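Long-range contact in putative laminarinase (Phanerochaete chrysosporium, PDB 2W39), which probably hydrolyses the glycosidic bonds of beta-glucans such as laminarin and lichenin, as a secreted fungal family 16 glycoside hydrolase: residues 80-94 with 286-298. Residues are numbered along the deposited sequence; the frame is centred on the assembly and turned at random.
Sequences YTTHVAVFDVRHMPQ and NAYWDIASVRVYQ
F87 and V294 form a non-hydrogen-bonded antiparallel pair, with CG1 of V294 over one face of the F87 ring. On the same side of the sheet, V89 CG1 meets the edge of the W289 indole. P93 CD sits on one face of that indole, 3.4 Å from the centre of the five-membered ring, and M92 CB covers the six-membered ring. W289 NE1 donates to the backbone O of N250. Beyond V294, V296 CG1 touches Y80 CE1 at 3.5 Å.

Paired backbone bonds join V84 to Y297 and V86 to R295. Two classic beta bulges then shift the register: A292 and S293 face D88, and R90 and H91 face D290. The D290 carbonyl accepts from both R90 N and H91 N.

The H91 side chain swings away from its own N (chi1 -165°), which lays its ring on Y288 in an offset stack, planes 3° apart. H91 ND1 also donates to Y288 O at 2.8 Å, which fixes the ring's rotation. R90 NH1 reaches the syn lone pair of D290 OD1 at 2.8 Å, and A292 CB lies over the guanidinium. Replacing R90 with an alanine would probably leave the D290 carboxylate without this charged mate and uncover A292. One water joins S293 OG to D88 OD2 and another joins it to V86 O, while D88 OD1 forms a salt bridge with R203.

The contact joins neighbouring strands of one sheet of the GH16 beta sandwich. Its chemistry implies an apolar face at F87, V89, V294 and V296; the opposite one is mixed, apolar at V84, V86 and Y297 but polar and hydrated around D88 and S293.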
ATOM      1  N   TYR A  80     -12.277 -10.003  -0.480  1.00  5.45           N
ATOM      2  CA  TYR A  80     -11.445 -11.194  -0.623  1.00  6.05           C
ATOM      3  C   TYR A  80     -11.110 -11.772   0.735  1.00  5.96           C
ATOM      4  O   TYR A  80     -10.916 -11.045   1.705  1.00  6.42           O
ATOM      5  CB  TYR A  80     -10.132 -10.867  -1.388  1.00  7.29           C
ATOM      6  CG  TYR A  80     -10.419 -10.249  -2.733  1.00  6.72           C
ATOM      7  CD1 TYR A  80     -10.721 -11.050  -3.833  1.00  7.19           C
ATOM      8  CD2 TYR A  80     -10.459  -8.864  -2.889  1.00  7.17           C
ATOM      9  CE1 TYR A  80     -11.054 -10.498  -5.053  1.00  6.94           C
ATOM     10  CE2 TYR A  80     -10.788  -8.298  -4.105  1.00  6.95           C
ATOM     11  CZ  TYR A  80     -11.071  -9.115  -5.193  1.00  6.70           C
ATOM     12  OH  TYR A  80     -11.392  -8.540  -6.402  1.00  7.94           O
ATOM     13  N   THR A  81     -11.009 -13.099   0.782  1.00  6.46           N
ATOM     14  CA  THR A  81     -10.562 -13.807   1.986  1.00  6.70           C
ATOM     15  C   THR A  81      -9.250 -14.532   1.633  1.00  5.82           C
ATOM     16  O   THR A  81      -8.193 -13.894   1.632  1.00  6.37           O
ATOM     17  CB  THR A  81     -11.651 -14.730   2.570  1.00  7.94           C
ATOM     18  OG1 THR A  81     -12.057 -15.677   1.573  1.00  8.58           O
ATOM     19  CG2 THR A  81     -12.860 -13.893   3.036  1.00  8.53           C
ATOM     20  N   THR A  82      -9.309 -15.829   1.329  1.00  6.41           N
ATOM     21  CA  THR A  82      -8.132 -16.552   0.855  1.00  6.40           C
ATOM     22  C   THR A  82      -7.900 -16.208  -0.617  1.00  6.11           C
ATOM     23  O   THR A  82      -8.769 -16.428  -1.474  1.00  6.90           O
ATOM     24  CB  THR A  82      -8.309 -18.046   1.072  1.00  7.32           C
ATOM     25  OG1 THR A  82      -8.312 -18.273   2.482  1.00  9.42           O
ATOM     26  CG2 THR A  82      -7.188 -18.842   0.420  1.00  8.29           C
ATOM     27  N   HIS A  83      -6.746 -15.600  -0.907  1.00  5.50           N
ATOM     28  CA  HIS A  83      -6.483 -15.110  -2.248  1.00  5.08           C
ATOM     29  C   HIS A  83      -5.021 -14.732  -2.371  1.00  4.84           C
ATOM     30  O   HIS A  83      -4.293 -14.675  -1.367  1.00  5.19           O
ATOM     31  CB  HIS A  83      -7.356 -13.884  -2.577  1.00  5.28           C
ATOM     32  CG  HIS A  83      -6.967 -12.630  -1.848  1.00  4.66           C
ATOM     33  ND1 HIS A  83      -7.143 -12.466  -0.490  1.00  5.19           N
ATOM     34  CD2 HIS A  83      -6.470 -11.455  -2.304  1.00  4.77           C
ATOM     35  CE1 HIS A  83      -6.749 -11.248  -0.146  1.00  5.57           C
ATOM     36  NE2 HIS A  83      -6.330 -10.614  -1.229  1.00  5.23           N
ATOM     37  N   VAL A  84      -4.626 -14.465  -3.620  1.00  4.79           N
ATOM     38  CA  VAL A  84      -3.339 -13.834  -3.904  1.00  4.97           C
ATOM     39  C   VAL A  84      -3.592 -12.561  -4.691  1.00  4.51           C
ATOM     40  O   VAL A  84      -4.368 -12.572  -5.649  1.00  5.46           O
ATOM     41  CB  VAL A  84      -2.405 -14.765  -4.722  1.00  4.96           C
ATOM     42  CG1 VAL A  84      -1.065 -14.106  -4.970  1.00  8.27           C
ATOM     43  CG2 VAL A  84      -2.203 -16.088  -3.993  1.00  6.18           C
ATOM     44  N   ALA A  85      -2.946 -11.463  -4.298  1.00  4.83           N
ATOM     45  CA  ALA A  85      -3.032 -10.193  -5.036  1.00  5.08           C
ATOM     46  C   ALA A  85      -1.636  -9.825  -5.512  1.00  4.75           C
ATOM     47  O   ALA A  85      -0.684  -9.852  -4.730  1.00  5.33           O
ATOM     48  CB  ALA A  85      -3.607  -9.074  -4.142  1.00  5.75           C
ATOM     49  N   VAL A  86      -1.524  -9.486  -6.795  1.00  4.50           N
ATOM     50  CA  VAL A  86      -0.239  -9.155  -7.404  1.00  5.06           C
ATOM     51  C   VAL A  86      -0.322  -7.760  -8.006  1.00  4.80           C
ATOM     52  O   VAL A  86      -1.194  -7.490  -8.836  1.00  5.32           O
ATOM     53  CB  VAL A  86       0.163 -10.166  -8.503  1.00  5.76           C
ATOM     54  CG1 VAL A  86       1.553  -9.832  -9.035  1.00  7.04           C
ATOM     55  CG2 VAL A  86       0.119 -11.597  -7.949  1.00  7.38           C
ATOM     56  N   PHE A  87       0.607  -6.897  -7.611  1.00  5.04           N
ATOM     57  CA  PHE A  87       0.668  -5.491  -8.009  1.00  5.40           C
ATOM     58  C   PHE A  87       1.927  -5.278  -8.837  1.00  5.11           C
ATOM     59  O   PHE A  87       3.031  -5.460  -8.329  1.00  5.68           O
ATOM     60  CB  PHE A  87       0.732  -4.566  -6.766  1.00  5.42           C
ATOM     61  CG  PHE A  87      -0.430  -4.702  -5.807  1.00  4.99           C
ATOM     62  CD1 PHE A  87      -1.417  -3.724  -5.748  1.00  5.91           C
ATOM     63  CD2 PHE A  87      -0.526  -5.796  -4.958  1.00  5.57           C
ATOM     64  CE1 PHE A  87      -2.487  -3.844  -4.851  1.00  6.30           C
ATOM     65  CE2 PHE A  87      -1.606  -5.924  -4.066  1.00  6.00           C
ATOM     66  CZ  PHE A  87      -2.588  -4.959  -4.020  1.00  6.36           C
ATOM     67  N   ASP A  88       1.746  -4.910 -10.102  1.00  4.88           N
ATOM     68  CA  ASP A  88       2.865  -4.601 -11.008  1.00  5.50           C
ATOM     69  C   ASP A  88       2.952  -3.080 -11.041  1.00  4.96           C
ATOM     70  O   ASP A  88       2.103  -2.427 -11.656  1.00  5.25           O
ATOM     71  CB  ASP A  88       2.620  -5.215 -12.393  1.00  6.10           C
ATOM     72  CG  ASP A  88       3.745  -4.967 -13.367  1.00  6.77           C
ATOM     73  OD1 ASP A  88       4.685  -4.225 -13.050  1.00  7.59           O
ATOM     74  OD2 ASP A  88       3.668  -5.521 -14.480  1.00  9.82           O
ATOM     75  N   VAL A  89       3.936  -2.529 -10.334  1.00  5.31           N
ATOM     76  CA  VAL A  89       3.973  -1.098 -10.029  1.00  5.38           C
ATOM     77  C   VAL A  89       5.217  -0.469 -10.653  1.00  5.46           C
ATOM     78  O   VAL A  89       6.341  -0.824 -10.306  1.00  5.45           O
ATOM     79  CB  VAL A  89       3.999  -0.867  -8.511  1.00  5.47           C
ATOM     80  CG1 VAL A  89       4.027   0.628  -8.216  1.00  6.01           C
ATOM     81  CG2 VAL A  89       2.787  -1.536  -7.824  1.00  6.50           C
ATOM     82  N   ARG A  90       5.004   0.458 -11.579  1.00  5.63           N
ATOM     83  CA  ARG A  90       6.100   1.163 -12.250  1.00  6.19           C
ATOM     84  C   ARG A  90       6.669   2.286 -11.374  1.00  5.98           C
ATOM     85  O   ARG A  90       7.857   2.590 -11.460  1.00  6.53           O
ATOM     86  CB  ARG A  90       5.639   1.746 -13.592  1.00  6.76           C
ATOM     87  CG  ARG A  90       5.096   0.691 -14.548  1.00  8.26           C
ATOM     88  CD  ARG A  90       4.901   1.302 -15.941  1.00  9.81           C
ATOM     89  NE  ARG A  90       4.246   0.395 -16.887  1.00 10.97           N
ATOM     90  CZ  ARG A  90       2.963   0.437 -17.223  1.00  9.55           C
ATOM     91  NH1 ARG A  90       2.131   1.308 -16.671  1.00 10.38           N
ATOM     92  NH2 ARG A  90       2.500  -0.424 -18.122  1.00 10.56           N
ATOM     93  N   HIS A  91       5.812   2.935 -10.581  1.00  5.22           N
ATOM     94  CA  HIS A  91       6.179   4.135  -9.834  1.00  5.52           C
ATOM     95  C   HIS A  91       5.244   4.233  -8.637  1.00  4.90           C
ATOM     96  O   HIS A  91       4.055   3.923  -8.750  1.00  5.13           O
ATOM     97  CB  HIS A  91       6.003   5.367 -10.733  1.00  5.70           C
ATOM     98  CG  HIS A  91       6.667   6.618 -10.238  1.00  5.54           C
ATOM     99  ND1 HIS A  91       6.057   7.501  -9.367  1.00  6.05           N
ATOM    100  CD2 HIS A  91       7.870   7.163 -10.545  1.00  6.75           C
ATOM    101  CE1 HIS A  91       6.860   8.535  -9.165  1.00  5.93           C
ATOM    102  NE2 HIS A  91       7.968   8.350  -9.862  1.00  6.58           N
ATOM    103  N   MET A  92       5.776   4.659  -7.496  1.00  4.75           N
ATOM    104  CA  MET A  92       4.943   4.984  -6.338  1.00  4.82           C
ATOM    105  C   MET A  92       5.184   6.438  -5.947  1.00  5.06           C
ATOM    106  O   MET A  92       6.200   7.037  -6.313  1.00  5.52           O
ATOM    107  CB  MET A  92       5.237   4.071  -5.143  1.00  5.27           C
ATOM    108  CG  MET A  92       6.568   4.338  -4.446  1.00  5.97           C
ATOM    109  SD  MET A  92       6.764   3.473  -2.864  1.00  5.76           S
ATOM    110  CE  MET A  92       6.880   1.751  -3.425  1.00  6.28           C
ATOM    111  N   PRO A  93       4.242   7.040  -5.214  1.00  5.15           N
ATOM    112  CA  PRO A  93       4.466   8.442  -4.881  1.00  5.32           C
ATOM    113  C   PRO A  93       5.739   8.679  -4.101  1.00  5.61           C
ATOM    114  O   PRO A  93       6.098   7.915  -3.193  1.00  5.92           O
ATOM    115  CB  PRO A  93       3.241   8.800  -4.033  1.00  5.53           C
ATOM    116  CG  PRO A  93       2.147   7.861  -4.545  1.00  5.21           C
ATOM    117  CD  PRO A  93       2.901   6.566  -4.820  1.00  5.23           C
ATOM    118  N   GLN A  94       6.371   9.804  -4.411  1.00  6.09           N
ATOM    119  CA  GLN A  94       7.511  10.283  -3.630  1.00  6.80           C
ATOM    120  C   GLN A  94       7.369  11.775  -3.362  1.00  6.66           C
ATOM    121  O   GLN A  94       6.604  12.468  -4.024  1.00  7.16           O
ATOM    122  CB  GLN A  94       8.846   9.957  -4.307  1.00  7.70           C
ATOM    123  CG  GLN A  94       9.035  10.652  -5.639  1.00  8.64           C
ATOM    124  CD  GLN A  94      10.407  10.400  -6.215  1.00  9.11           C
ATOM    125  OE1 GLN A  94      10.751   9.276  -6.581  1.00  8.68           O
ATOM    126  NE2 GLN A  94      11.207  11.453  -6.304  1.00 12.55           N
ATOM    127  N   ASN A 286       6.012  14.359  -8.675  1.00  8.24           N
ATOM    128  CA  ASN A 286       6.383  12.944  -8.642  1.00  8.52           C
ATOM    129  C   ASN A 286       5.636  12.143  -7.589  1.00  6.88           C
ATOM    130  O   ASN A 286       5.973  10.995  -7.326  1.00  6.94           O
ATOM    131  CB  ASN A 286       7.896  12.777  -8.540  1.00 10.05           C
ATOM    132  CG  ASN A 286       8.596  13.184  -9.831  1.00 13.44           C
ATOM    133  OD1 ASN A 286       8.080  12.944 -10.928  1.00 16.90           O
ATOM    134  ND2 ASN A 286       9.760  13.806  -9.707  1.00 17.58           N
ATOM    135  N   ALA A 287       4.578  12.736  -7.046  1.00  6.45           N
ATOM    136  CA  ALA A 287       3.728  12.059  -6.069  1.00  6.12           C
ATOM    137  C   ALA A 287       2.603  11.320  -6.797  1.00  5.89           C
ATOM    138  O   ALA A 287       1.428  11.682  -6.690  1.00  6.26           O
ATOM    139  CB  ALA A 287       3.187  13.061  -5.064  1.00  6.56           C
ATOM    140  N   TYR A 288       2.991  10.292  -7.550  1.00  5.67           N
ATOM    141  CA  TYR A 288       2.033   9.495  -8.311  1.00  5.80           C
ATOM    142  C   TYR A 288       2.345   8.013  -8.244  1.00  5.65           C
ATOM    143  O   TYR A 288       3.512   7.599  -8.182  1.00  5.42           O
ATOM    144  CB  TYR A 288       1.948   9.938  -9.792  1.00  6.45           C
ATOM    145  CG  TYR A 288       3.186   9.725 -10.637  1.00  6.99           C
ATOM    146  CD1 TYR A 288       3.342   8.577 -11.418  1.00  7.21           C
ATOM    147  CD2 TYR A 288       4.186  10.698 -10.689  1.00  7.68           C
ATOM    148  CE1 TYR A 288       4.482   8.398 -12.219  1.00  7.63           C
ATOM    149  CE2 TYR A 288       5.317  10.519 -11.465  1.00  8.10           C
ATOM    150  CZ  TYR A 288       5.459   9.370 -12.217  1.00  7.99           C
ATOM    151  OH  TYR A 288       6.578   9.189 -12.994  1.00  9.75           O
ATOM    152  N   TRP A 289       1.278   7.220  -8.250  1.00  5.09           N
ATOM    153  CA  TRP A 289       1.354   5.809  -8.586  1.00  5.57           C
ATOM    154  C   TRP A 289       1.252   5.676 -10.095  1.00  5.21           C
ATOM    155  O   TRP A 289       0.425   6.340 -10.719  1.00  5.90           O
ATOM    156  CB  TRP A 289       0.149   5.078  -7.995  1.00  5.24           C
ATOM    157  CG  TRP A 289       0.102   4.922  -6.502  1.00  4.89           C
ATOM    158  CD1 TRP A 289      -0.608   5.684  -5.613  1.00  5.31           C
ATOM    159  CD2 TRP A 289       0.737   3.896  -5.739  1.00  4.87           C
ATOM    160  NE1 TRP A 289      -0.425   5.206  -4.326  1.00  4.97           N
ATOM    161  CE2 TRP A 289       0.379   4.095  -4.386  1.00  4.73           C
ATOM    162  CE3 TRP A 289       1.573   2.818  -6.071  1.00  5.31           C
ATOM    163  CZ2 TRP A 289       0.820   3.248  -3.364  1.00  5.32           C
ATOM    164  CZ3 TRP A 289       2.029   1.988  -5.043  1.00  5.58           C
ATOM    165  CH2 TRP A 289       1.652   2.210  -3.712  1.00  5.61           C
ATOM    166  N   ASP A 290       2.056   4.781 -10.677  1.00  5.47           N
ATOM    167  CA  ASP A 290       1.879   4.327 -12.064  1.00  5.76           C
ATOM    168  C   ASP A 290       1.832   2.814 -11.954  1.00  5.87           C
ATOM    169  O   ASP A 290       2.844   2.181 -11.596  1.00  6.09           O
ATOM    170  CB  ASP A 290       3.035   4.822 -12.954  1.00  6.91           C
ATOM    171  CG  ASP A 290       2.961   4.299 -14.383  1.00  8.34           C
ATOM    172  OD1 ASP A 290       2.274   3.304 -14.649  1.00  8.92           O
ATOM    173  OD2 ASP A 290       3.645   4.891 -15.256  1.00 13.12           O
ATOM    174  N   ILE A 291       0.649   2.255 -12.186  1.00  5.62           N
ATOM    175  CA  ILE A 291       0.395   0.835 -11.982  1.00  6.18           C
ATOM    176  C   ILE A 291       0.098   0.194 -13.336  1.00  5.96           C
ATOM    177  O   ILE A 291      -0.762   0.677 -14.093  1.00  6.56           O
ATOM    178  CB  ILE A 291      -0.758   0.653 -10.983  1.00  7.30           C
ATOM    179  CG1 ILE A 291      -0.276   1.109  -9.592  1.00  7.85           C
ATOM    180  CG2 ILE A 291      -1.236  -0.801 -10.952  1.00  7.85           C
ATOM    181  CD1 ILE A 291      -1.384   1.390  -8.588  1.00  9.64           C
ATOM    182  N   ALA A 292       0.846  -0.860 -13.653  1.00  5.87           N
ATOM    183  CA  ALA A 292       0.667  -1.603 -14.898  1.00  6.39           C
ATOM    184  C   ALA A 292      -0.499  -2.587 -14.808  1.00  6.62           C
ATOM    185  O   ALA A 292      -1.233  -2.778 -15.794  1.00  7.29           O
ATOM    186  CB  ALA A 292       1.968  -2.344 -15.265  1.00  7.15           C
ATOM    187  N   SER A 293      -0.664  -3.227 -13.647  1.00  6.09           N
ATOM    188  CA  SER A 293      -1.767  -4.161 -13.446  1.00  6.20           C
ATOM    189  C   SER A 293      -1.891  -4.480 -11.972  1.00  5.62           C
ATOM    190  O   SER A 293      -0.906  -4.407 -11.206  1.00  5.47           O
ATOM    191  CB  SER A 293      -1.554  -5.468 -14.223  1.00  7.10           C
ATOM    192  OG  SER A 293      -0.369  -6.119 -13.814  1.00  7.84           O
ATOM    193  N   VAL A 294      -3.104  -4.870 -11.589  1.00  5.86           N
ATOM    194  CA  VAL A 294      -3.347  -5.546 -10.312  1.00  5.72           C
ATOM    195  C   VAL A 294      -4.173  -6.775 -10.654  1.00  5.96           C
ATOM    196  O   VAL A 294      -5.200  -6.649 -11.330  1.00  6.28           O
ATOM    197  CB  VAL A 294      -4.057  -4.659  -9.272  1.00  5.57           C
ATOM    198  CG1 VAL A 294      -4.369  -5.461  -8.008  1.00  6.85           C
ATOM    199  CG2 VAL A 294      -3.200  -3.434  -8.928  1.00  6.58           C
ATOM    200  N   ARG A 295      -3.712  -7.953 -10.235  1.00  5.53           N
ATOM    201  CA  ARG A 295      -4.399  -9.199 -10.525  1.00  6.34           C
ATOM    202  C   ARG A 295      -4.667  -9.915  -9.226  1.00  5.95           C
ATOM    203  O   ARG A 295      -3.822  -9.954  -8.331  1.00  7.01           O
ATOM    204  CB  ARG A 295      -3.561 -10.075 -11.455  1.00  7.30           C
ATOM    205  CG  ARG A 295      -3.381  -9.409 -12.824  1.00  9.37           C
ATOM    206  CD  ARG A 295      -2.698 -10.268 -13.867  1.00 12.35           C
ATOM    207  NE  ARG A 295      -2.640  -9.538 -15.145  1.00 14.75           N
ATOM    208  CZ  ARG A 295      -1.538  -9.014 -15.684  1.00 14.78           C
ATOM    209  NH1 ARG A 295      -0.361  -9.149 -15.089  1.00 15.65           N
ATOM    210  NH2 ARG A 295      -1.611  -8.355 -16.835  1.00 17.06           N
ATOM    211  N   VAL A 296      -5.860 -10.485  -9.134  1.00  5.36           N
ATOM    212  CA  VAL A 296      -6.238 -11.244  -7.954  1.00  5.27           C
ATOM    213  C   VAL A 296      -6.553 -12.665  -8.390  1.00  5.14           C
ATOM    214  O   VAL A 296      -7.168 -12.872  -9.441  1.00  5.87           O
ATOM    215  CB  VAL A 296      -7.448 -10.627  -7.239  1.00  5.94           C
ATOM    216  CG1 VAL A 296      -7.780 -11.438  -5.983  1.00  8.19           C
ATOM    217  CG2 VAL A 296      -7.162  -9.164  -6.869  1.00  7.79           C
ATOM    218  N   TYR A 297      -6.127 -13.618  -7.567  1.00  5.19           N
ATOM    219  CA  TYR A 297      -6.311 -15.042  -7.808  1.00  5.62           C
ATOM    220  C   TYR A 297      -6.990 -15.642  -6.590  1.00  5.77           C
ATOM    221  O   TYR A 297      -6.746 -15.238  -5.454  1.00  5.72           O
ATOM    222  CB  TYR A 297      -4.953 -15.728  -7.983  1.00  5.72           C
ATOM    223  CG  TYR A 297      -4.162 -15.227  -9.163  1.00  5.78           C
ATOM    224  CD1 TYR A 297      -3.448 -14.031  -9.090  1.00  6.17           C
ATOM    225  CD2 TYR A 297      -4.096 -15.970 -10.335  1.00  6.75           C
ATOM    226  CE1 TYR A 297      -2.711 -13.582 -10.179  1.00  7.07           C
ATOM    227  CE2 TYR A 297      -3.362 -15.530 -11.418  1.00  6.99           C
ATOM    228  CZ  TYR A 297      -2.674 -14.327 -11.337  1.00  7.22           C
ATOM    229  OH  TYR A 297      -1.924 -13.873 -12.409  1.00  8.12           O
ATOM    230  N   GLN A 298      -7.814 -16.662  -6.826  1.00  6.56           N
ATOM    231  CA  GLN A 298      -8.473 -17.422  -5.765  1.00  8.07           C
ATOM    232  C   GLN A 298      -8.528 -18.887  -6.145  1.00  8.84           C
ATOM    233  O   GLN A 298      -8.763 -19.720  -5.262  1.00 10.69           O
ATOM    234  CB  GLN A 298      -9.919 -16.990  -5.587  1.00 10.87           C
ATOM    235  CG  GLN A 298     -10.109 -15.672  -4.939  1.00 13.17           C
ATOM    236  CD  GLN A 298     -11.577 -15.263  -4.837  1.00 13.42           C
ATOM    237  OE1 GLN A 298     -12.514 -15.998  -5.199  1.00 17.09           O
ATOM    238  NE2 GLN A 298     -11.775 -14.100  -4.341  1.00 12.76           N
ATOM    239  OXT GLN A 298      -8.397 -19.206  -7.339  1.00  9.50           O
TER
HETATM  240  O   HOH W   1      -8.986 -19.103  -2.574  1.00 23.30           O
HETATM  241  O   HOH W   2      -0.186  -7.648 -11.573  1.00 10.66           O
HETATM  242  O   HOH W   3       1.373  -6.075 -15.773  1.00 16.25           O
HETATM  243  O   HOH W   4       7.113  14.456  -5.857  1.00 12.06           O